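Side-chain contacts in methylenetetrahydrofolate--tRNA-(uracil-5-)-methyltransferase TrmFO (Thermus thermophilus, PDB 3G5S), which catalyses the folate- and FAD-dependent methylation of uridine 54 in tRNA to 5-methyluridine: residues A202-Q207 with E228-G233; V245-P250 with F257-L262. One frame throughout, in Å; residues are numbered along the deposited sequence.

Contact 1 (A202-Q207 with E228-G233)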
ATOM      1  N   ALA A 202       7.443 -12.041 -25.478  1.00 16.63           N
ATOM      2  CA  ALA A 202       6.561 -10.944 -25.104  1.00 17.58           C
ATOM      3  C   ALA A 202       7.216 -10.025 -24.070  1.00 17.15           C
ATOM      4  O   ALA A 202       7.024  -8.810 -24.098  1.00 17.34           O
ATOM      5  CB  ALA A 202       5.243 -11.480 -24.585  1.00 18.76           C
ATOM      6  N   LEU A 203       7.992 -10.605 -23.158  1.00 17.43           N
ATOM      7  CA  LEU A 203       8.698  -9.816 -22.151  1.00 18.18           C
ATOM      8  C   LEU A 203       9.729  -8.887 -22.782  1.00 18.48           C
ATOM      9  O   LEU A 203       9.942  -7.772 -22.308  1.00 18.96           O
ATOM     10  CB  LEU A 203       9.390 -10.727 -21.139  1.00 18.55           C
ATOM     11  CG  LEU A 203       8.525 -11.272 -20.006  1.00 19.13           C
ATOM     12  CD1 LEU A 203       9.304 -12.311 -19.218  1.00 20.73           C
ATOM     13  CD2 LEU A 203       8.050 -10.142 -19.093  1.00 20.78           C
ATOM     14  N   LEU A 204      10.379  -9.353 -23.842  1.00 19.64           N
ATOM     15  CA  LEU A 204      11.425  -8.564 -24.484  1.00 20.55           C
ATOM     16  C   LEU A 204      10.892  -7.219 -24.973  1.00 22.28           C
ATOM     17  O   LEU A 204      11.582  -6.204 -24.894  1.00 23.55           O
ATOM     18  CB  LEU A 204      12.057  -9.334 -25.649  1.00 21.35           C
ATOM     19  CG  LEU A 204      12.842 -10.598 -25.295  1.00 23.04           C
ATOM     20  CD1 LEU A 204      13.377 -11.262 -26.558  1.00 24.29           C
ATOM     21  CD2 LEU A 204      13.973 -10.282 -24.334  1.00 23.97           C
ATOM     22  N   GLU A 205       9.653  -7.215 -25.455  1.00 24.44           N
ATOM     23  CA  GLU A 205       9.103  -6.046 -26.131  1.00 26.03           C
ATOM     24  C   GLU A 205       8.130  -5.218 -25.293  1.00 24.42           C
ATOM     25  O   GLU A 205       7.765  -4.106 -25.677  1.00 24.75           O
ATOM     26  CB  GLU A 205       8.416  -6.474 -27.427  1.00 28.29           C
ATOM     27  CG  GLU A 205       9.343  -7.124 -28.439  1.00 29.11           C
ATOM     28  CD  GLU A 205       8.606  -7.612 -29.672  1.00 31.84           C
ATOM     29  OE1 GLU A 205       7.363  -7.730 -29.616  1.00 31.99           O
ATOM     30  OE2 GLU A 205       9.269  -7.881 -30.695  1.00 33.91           O
ATOM     31  N   ALA A 206       7.704  -5.761 -24.160  1.00 22.89           N
ATOM     32  CA  ALA A 206       6.687  -5.109 -23.340  1.00 22.33           C
ATOM     33  C   ALA A 206       7.100  -3.709 -22.885  1.00 23.50           C
ATOM     34  O   ALA A 206       8.261  -3.471 -22.555  1.00 23.32           O
ATOM     35  CB  ALA A 206       6.350  -5.975 -22.146  1.00 22.26           C
ATOM     36  N   GLN A 207       6.139  -2.789 -22.858  1.00 23.50           N
ATOM     37  CA  GLN A 207       6.406  -1.419 -22.426  1.00 24.46           C
ATOM     38  C   GLN A 207       6.641  -1.340 -20.920  1.00 24.20           C
ATOM     39  O   GLN A 207       5.900  -1.924 -20.126  1.00 22.84           O
ATOM     40  CB  GLN A 207       5.260  -0.487 -22.836  1.00 26.56           C
ATOM     41  CG  GLN A 207       5.162  -0.247 -24.334  1.00 28.77           C
ATOM     42  CD  GLN A 207       4.310   0.961 -24.675  1.00 31.25           C
ATOM     43  OE1 GLN A 207       3.481   1.398 -23.876  1.00 33.22           O
ATOM     44  NE2 GLN A 207       4.514   1.509 -25.868  1.00 32.48           N
ATOM     45  N   GLU A 228      13.932  -7.443 -17.502  1.00 18.69           N
ATOM     46  CA  GLU A 228      15.360  -7.274 -17.745  1.00 20.06           C
ATOM     47  C   GLU A 228      16.087  -8.622 -17.741  1.00 19.24           C
ATOM     48  O   GLU A 228      17.000  -8.835 -18.535  1.00 20.93           O
ATOM     49  CB  GLU A 228      15.976  -6.302 -16.737  1.00 22.16           C
ATOM     50  CG  GLU A 228      17.423  -5.919 -17.027  1.00 24.95           C
ATOM     51  CD  GLU A 228      17.620  -5.273 -18.395  1.00 26.94           C
ATOM     52  OE1 GLU A 228      16.660  -4.676 -18.927  1.00 27.63           O
ATOM     53  OE2 GLU A 228      18.742  -5.359 -18.935  1.00 29.44           O
ATOM     54  N   LEU A 229      15.688  -9.534 -16.857  1.00 17.59           N
ATOM     55  CA  LEU A 229      16.214 -10.898 -16.913  1.00 17.45           C
ATOM     56  C   LEU A 229      15.972 -11.503 -18.295  1.00 17.15           C
ATOM     57  O   LEU A 229      16.851 -12.150 -18.862  1.00 18.00           O
ATOM     58  CB  LEU A 229      15.588 -11.781 -15.834  1.00 17.82           C
ATOM     59  CG  LEU A 229      15.976 -11.498 -14.380  1.00 19.28           C
ATOM     60  CD1 LEU A 229      15.181 -12.386 -13.436  1.00 21.19           C
ATOM     61  CD2 LEU A 229      17.477 -11.684 -14.162  1.00 18.85           C
ATOM     62  N   ALA A 230      14.783 -11.285 -18.841  1.00 16.99           N
ATOM     63  CA  ALA A 230      14.468 -11.777 -20.174  1.00 17.01           C
ATOM     64  C   ALA A 230      15.456 -11.241 -21.203  1.00 16.74           C
ATOM     65  O   ALA A 230      15.933 -11.985 -22.065  1.00 17.46           O
ATOM     66  CB  ALA A 230      13.053 -11.395 -20.556  1.00 17.75           C
ATOM     67  N   ARG A 231      15.762  -9.950 -21.115  1.00 16.31           N
ATOM     68  CA  ARG A 231      16.660  -9.323 -22.079  1.00 17.50           C
ATOM     69  C   ARG A 231      18.089  -9.832 -21.943  1.00 17.85           C
ATOM     70  O   ARG A 231      18.860  -9.773 -22.893  1.00 19.87           O
ATOM     71  CB  ARG A 231      16.604  -7.795 -21.967  1.00 19.63           C
ATOM     72  CG  ARG A 231      15.327  -7.199 -22.546  1.00 22.45           C
ATOM     73  CD  ARG A 231      15.384  -5.681 -22.663  1.00 24.65           C
ATOM     74  NE  ARG A 231      14.150  -5.147 -23.237  1.00 26.45           N
ATOM     75  CZ  ARG A 231      13.845  -3.855 -23.307  1.00 27.31           C
ATOM     76  NH1 ARG A 231      14.686  -2.944 -22.836  1.00 27.21           N
ATOM     77  NH2 ARG A 231      12.695  -3.472 -23.848  1.00 27.91           N
ATOM     78  N   ARG A 232      18.434 -10.354 -20.774  1.00 17.94           N
ATOM     79  CA  ARG A 232      19.789 -10.826 -20.540  1.00 19.89           C
ATOM     80  C   ARG A 232      19.999 -12.255 -21.061  1.00 21.03           C
ATOM     81  O   ARG A 232      21.113 -12.773 -21.032  1.00 24.97           O
ATOM     82  CB  ARG A 232      20.168 -10.616 -19.064  1.00 22.22           C
ATOM     83  CG  ARG A 232      20.172  -9.109 -18.726  1.00 24.37           C
ATOM     84  CD  ARG A 232      20.499  -8.726 -17.283  1.00 24.44           C
ATOM     85  NE  ARG A 232      20.338  -7.281 -17.103  1.00 25.85           N
ATOM     86  CZ  ARG A 232      20.648  -6.607 -15.999  1.00 26.58           C
ATOM     87  NH1 ARG A 232      21.155  -7.233 -14.944  1.00 26.32           N
ATOM     88  NH2 ARG A 232      20.455  -5.295 -15.952  1.00 28.59           N
ATOM     89  N   GLY A 233      18.936 -12.864 -21.587  1.00 19.52           N
ATOM     90  CA  GLY A 233      19.059 -14.130 -22.290  1.00 19.87           C
ATOM     91  C   GLY A 233      17.928 -15.120 -22.081  1.00 19.15           C
ATOM     92  O   GLY A 233      17.275 -15.122 -21.042  1.00 18.64           O
TER

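Contact 2 (V245-P250 with F257-L262)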
ATOM      1  N   VAL A 245      12.926 -26.842 -10.747  1.00 15.42           N
ATOM      2  CA  VAL A 245      13.720 -27.684  -9.853  1.00 16.25           C
ATOM      3  C   VAL A 245      12.904 -28.248  -8.694  1.00 16.17           C
ATOM      4  O   VAL A 245      12.275 -27.501  -7.947  1.00 17.39           O
ATOM      5  CB  VAL A 245      14.922 -26.907  -9.285  1.00 18.37           C
ATOM      6  CG1 VAL A 245      15.745 -27.804  -8.389  1.00 19.87           C
ATOM      7  CG2 VAL A 245      15.767 -26.352 -10.418  1.00 19.33           C
ATOM      8  N   GLY A 246      12.917 -29.570  -8.553  1.00 17.38           N
ATOM      9  CA  GLY A 246      12.251 -30.223  -7.438  1.00 18.37           C
ATOM     10  C   GLY A 246      10.741 -30.362  -7.561  1.00 18.08           C
ATOM     11  O   GLY A 246      10.076 -30.775  -6.607  1.00 20.70           O
ATOM     12  N   LEU A 247      10.196 -30.030  -8.728  1.00 16.61           N
ATOM     13  CA  LEU A 247       8.757 -30.133  -8.962  1.00 16.24           C
ATOM     14  C   LEU A 247       8.431 -31.260  -9.932  1.00 17.22           C
ATOM     15  O   LEU A 247       9.185 -31.524 -10.871  1.00 17.72           O
ATOM     16  CB  LEU A 247       8.208 -28.811  -9.500  1.00 16.83           C
ATOM     17  CG  LEU A 247       8.389 -27.582  -8.605  1.00 16.64           C
ATOM     18  CD1 LEU A 247       8.050 -26.306  -9.363  1.00 18.30           C
ATOM     19  CD2 LEU A 247       7.551 -27.704  -7.341  1.00 17.82           C
ATOM     20  N   VAL A 248       7.308 -31.923  -9.685  1.00 17.22           N
ATOM     21  CA  VAL A 248       6.815 -32.955 -10.578  1.00 18.08           C
ATOM     22  C   VAL A 248       5.389 -32.596 -10.959  1.00 17.83           C
ATOM     23  O   VAL A 248       4.519 -32.462 -10.101  1.00 19.47           O
ATOM     24  CB  VAL A 248       6.857 -34.352  -9.925  1.00 20.48           C
ATOM     25  CG1 VAL A 248       6.294 -35.404 -10.878  1.00 22.13           C
ATOM     26  CG2 VAL A 248       8.281 -34.703  -9.517  1.00 22.26           C
ATOM     27  N   ASP A 249       5.160 -32.421 -12.255  1.00 16.28           N
ATOM     28  CA  ASP A 249       3.840 -32.104 -12.769  1.00 15.05           C
ATOM     29  C   ASP A 249       2.998 -33.379 -12.719  1.00 14.64           C
ATOM     30  O   ASP A 249       3.333 -34.358 -13.384  1.00 15.89           O
ATOM     31  CB  ASP A 249       3.977 -31.605 -14.208  1.00 15.94           C
ATOM     32  CG  ASP A 249       2.659 -31.156 -14.817  1.00 16.12           C
ATOM     33  OD1 ASP A 249       1.588 -31.429 -14.238  1.00 16.22           O
ATOM     34  OD2 ASP A 249       2.707 -30.523 -15.893  1.00 18.05           O
ATOM     35  N   PRO A 250       1.903 -33.384 -11.934  1.00 15.81           N
ATOM     36  CA  PRO A 250       1.112 -34.619 -11.826  1.00 17.32           C
ATOM     37  C   PRO A 250       0.565 -35.086 -13.166  1.00 17.43           C
ATOM     38  O   PRO A 250       0.269 -36.264 -13.330  1.00 18.33           O
ATOM     39  CB  PRO A 250      -0.048 -34.215 -10.907  1.00 19.47           C
ATOM     40  CG  PRO A 250       0.463 -33.053 -10.136  1.00 19.71           C
ATOM     41  CD  PRO A 250       1.361 -32.308 -11.086  1.00 17.71           C
ATOM     42  N   PHE A 257       8.761 -28.176 -17.886  1.00 15.41           N
ATOM     43  CA  PHE A 257       9.789 -27.403 -18.566  1.00 14.97           C
ATOM     44  C   PHE A 257      10.087 -26.111 -17.797  1.00 14.37           C
ATOM     45  O   PHE A 257      11.239 -25.773 -17.540  1.00 15.44           O
ATOM     46  CB  PHE A 257       9.390 -27.076 -20.002  1.00 15.97           C
ATOM     47  CG  PHE A 257      10.417 -26.261 -20.724  1.00 16.48           C
ATOM     48  CD1 PHE A 257      11.496 -26.874 -21.344  1.00 19.07           C
ATOM     49  CD2 PHE A 257      10.337 -24.879 -20.739  1.00 17.21           C
ATOM     50  CE1 PHE A 257      12.459 -26.121 -21.993  1.00 19.72           C
ATOM     51  CE2 PHE A 257      11.295 -24.122 -21.380  1.00 17.86           C
ATOM     52  CZ  PHE A 257      12.360 -24.743 -22.007  1.00 20.00           C
ATOM     53  N   ALA A 258       9.034 -25.390 -17.436  1.00 14.42           N
ATOM     54  CA  ALA A 258       9.153 -24.159 -16.668  1.00 13.86           C
ATOM     55  C   ALA A 258       7.870 -23.993 -15.871  1.00 13.05           C
ATOM     56  O   ALA A 258       6.854 -24.621 -16.187  1.00 13.21           O
ATOM     57  CB  ALA A 258       9.361 -22.986 -17.596  1.00 14.75           C
ATOM     58  N   VAL A 259       7.923 -23.180 -14.819  1.00 12.32           N
ATOM     59  CA  VAL A 259       6.735 -22.870 -14.042  1.00 12.94           C
ATOM     60  C   VAL A 259       6.712 -21.403 -13.676  1.00 13.68           C
ATOM     61  O   VAL A 259       7.738 -20.733 -13.665  1.00 16.07           O
ATOM     62  CB  VAL A 259       6.658 -23.671 -12.721  1.00 14.79           C
ATOM     63  CG1 VAL A 259       6.740 -25.163 -12.986  1.00 15.82           C
ATOM     64  CG2 VAL A 259       7.734 -23.214 -11.750  1.00 15.78           C
ATOM     65  N   VAL A 260       5.518 -20.903 -13.408  1.00 12.35           N
ATOM     66  CA  VAL A 260       5.359 -19.699 -12.613  1.00 11.81           C
ATOM     67  C   VAL A 260       4.764 -20.146 -11.284  1.00 11.80           C
ATOM     68  O   VAL A 260       3.763 -20.871 -11.249  1.00 12.53           O
ATOM     69  CB  VAL A 260       4.446 -18.674 -13.299  1.00 12.96           C
ATOM     70  CG1 VAL A 260       4.143 -17.511 -12.365  1.00 14.12           C
ATOM     71  CG2 VAL A 260       5.086 -18.186 -14.593  1.00 14.14           C
ATOM     72  N   GLN A 261       5.393 -19.735 -10.186  1.00 11.73           N
ATOM     73  CA  GLN A 261       4.891 -20.078  -8.869  1.00 11.98           C
ATOM     74  C   GLN A 261       4.089 -18.929  -8.293  1.00 11.22           C
ATOM     75  O   GLN A 261       4.413 -17.765  -8.531  1.00 12.46           O
ATOM     76  CB  GLN A 261       6.041 -20.369  -7.917  1.00 13.16           C
ATOM     77  CG  GLN A 261       6.858 -21.568  -8.272  1.00 15.20           C
ATOM     78  CD  GLN A 261       7.729 -21.980  -7.125  1.00 15.74           C
ATOM     79  OE1 GLN A 261       8.577 -21.208  -6.668  1.00 16.74           O
ATOM     80  NE2 GLN A 261       7.515 -23.189  -6.625  1.00 16.72           N
ATOM     81  N   LEU A 262       3.064 -19.261  -7.515  1.00 11.28           N
ATOM     82  CA  LEU A 262       2.306 -18.260  -6.780  1.00 11.65           C
ATOM     83  C   LEU A 262       2.315 -18.599  -5.306  1.00 10.98           C
ATOM     84  O   LEU A 262       2.292 -19.771  -4.927  1.00 12.28           O
ATOM     85  CB  LEU A 262       0.867 -18.163  -7.280  1.00 13.17           C
ATOM     86  CG  LEU A 262       0.729 -17.582  -8.690  1.00 16.56           C
ATOM     87  CD1 LEU A 262       0.775 -18.688  -9.708  1.00 18.58           C
ATOM     88  CD2 LEU A 262      -0.559 -16.791  -8.816  1.00 17.23           C
TER

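Contact 1 (A202-Q207 with E228-G233)
The guanidinium of Arg231 meets the backbone carbonyl of Leu204 with its edge. The oxygen lies only 5° out of the guanidinium plane. Arg231 uses two nitrogens side-on, both on this one atom. NE donates to Leu204 O at 3.2 Å, in the carbonyl plane and on a lone pair. NH2 reaches Leu204 O at 3.1 Å, almost in line with the C=O bond. Both bonds are moderately bent, with N-H...O angles of 149° and 152°. Together they fix the rotation of the guanidinium. The arginine chain runs extended from CG to NE, which carries the charge across to the neighbouring helix. On the way, Arg231 CG passes Leu204 CD2 at 3.8 Å.

That methyl also sits over the backbone of Ala230, with Leu204 CD2 3.4 Å from Ala230 O. The same oxygen accepts a hydrogen bond from His200. Deeper in, Leu203 CB and Ala230 CB touch at 3.8 Å. This apolar side is buried, and Leu237 of helix 236-239 also packs on Leu203. Arg208 bonds Leu203 O and Ala206 O, bringing a second positive charge to the C-terminal end of helix 193-205, where carbonyl dipoles probably favour it. The two guanidiniums lie close, which the bonded carbonyl oxygens probably offset. The arrangement is helix-to-helix packing between the C-terminal turns of helices 193-205 and 226-231, with an arginine side chain from one binding a last-turn carbonyl of the other.

Contact 2 (V245-P250 with F257-L262)
Leu247 and Val259 cross obliquely, and a single methyl of the leucine makes the contact. Leu247 CD1 faces both branches of the valine. It lies 3.9 Å from Val259 CG2 and 4.0 Å from Val259 CG1, so it is shared almost evenly between them. The leucine chain is stretched toward the strand, with CD1 anti to CA (chi2 169°). CD2 turns toward the Gln261 end and stays well away from the valine. On Val259, chi1 of -56° puts CG1 anti to the carbonyl carbon and CG2 between the backbone N and that carbon. Both methyls are thereby presented to the leucine.

Gln261 stands two residues further along the strand, on the same face as Val259. Its chain is extended beyond CG, and its amide turns a face obliquely to the leucine methyl. Leu247 CD1 is 4.2 Å from Gln261 NE2, well out of the amide plane. This is a loose van der Waals touch and carries no hydrogen bond. The amide nitrogen is satisfied elsewhere: Gln261 NE2 donates to Asn188 OD1. That bond directs the amide toward strand 187-191 and gives a buried polar group a partner. All three touching residues are buried, although little surface is shared between the two segments.

The loop 245-250 thus lies over one face of strand 258-264. It is tied by a backbone hydrogen bond between Gly246 and Tyr180 to the loop just after strand 175-176, and Arg179 packs on both Leu247 and Gln261. Val260 and Leu262 pack on strands 187-191 and 271-274, the antiparallel neighbours of strand 258-264 in the six-stranded sheet.

How the contacts relate
Contact 1 closes in the chain before contact 2 opens. Their centres are 21 Å apart and their nearest atoms about 9 Å, so they do not touch. The chain between them includes helix 236-239, which packs on Leu203 of contact 1 and leads into the loop of contact 2. Strand 187-191 pairs with the strand of contact 2 and is followed closely by helix 193-205 of contact 1. Neither contact belongs to an annotated site. The bound glutathione is about 13 Å from the side chain of Leu203 and about 9 Å from that of Gln261. A magnesium ion is about 11 Å from the side chain of Gln261.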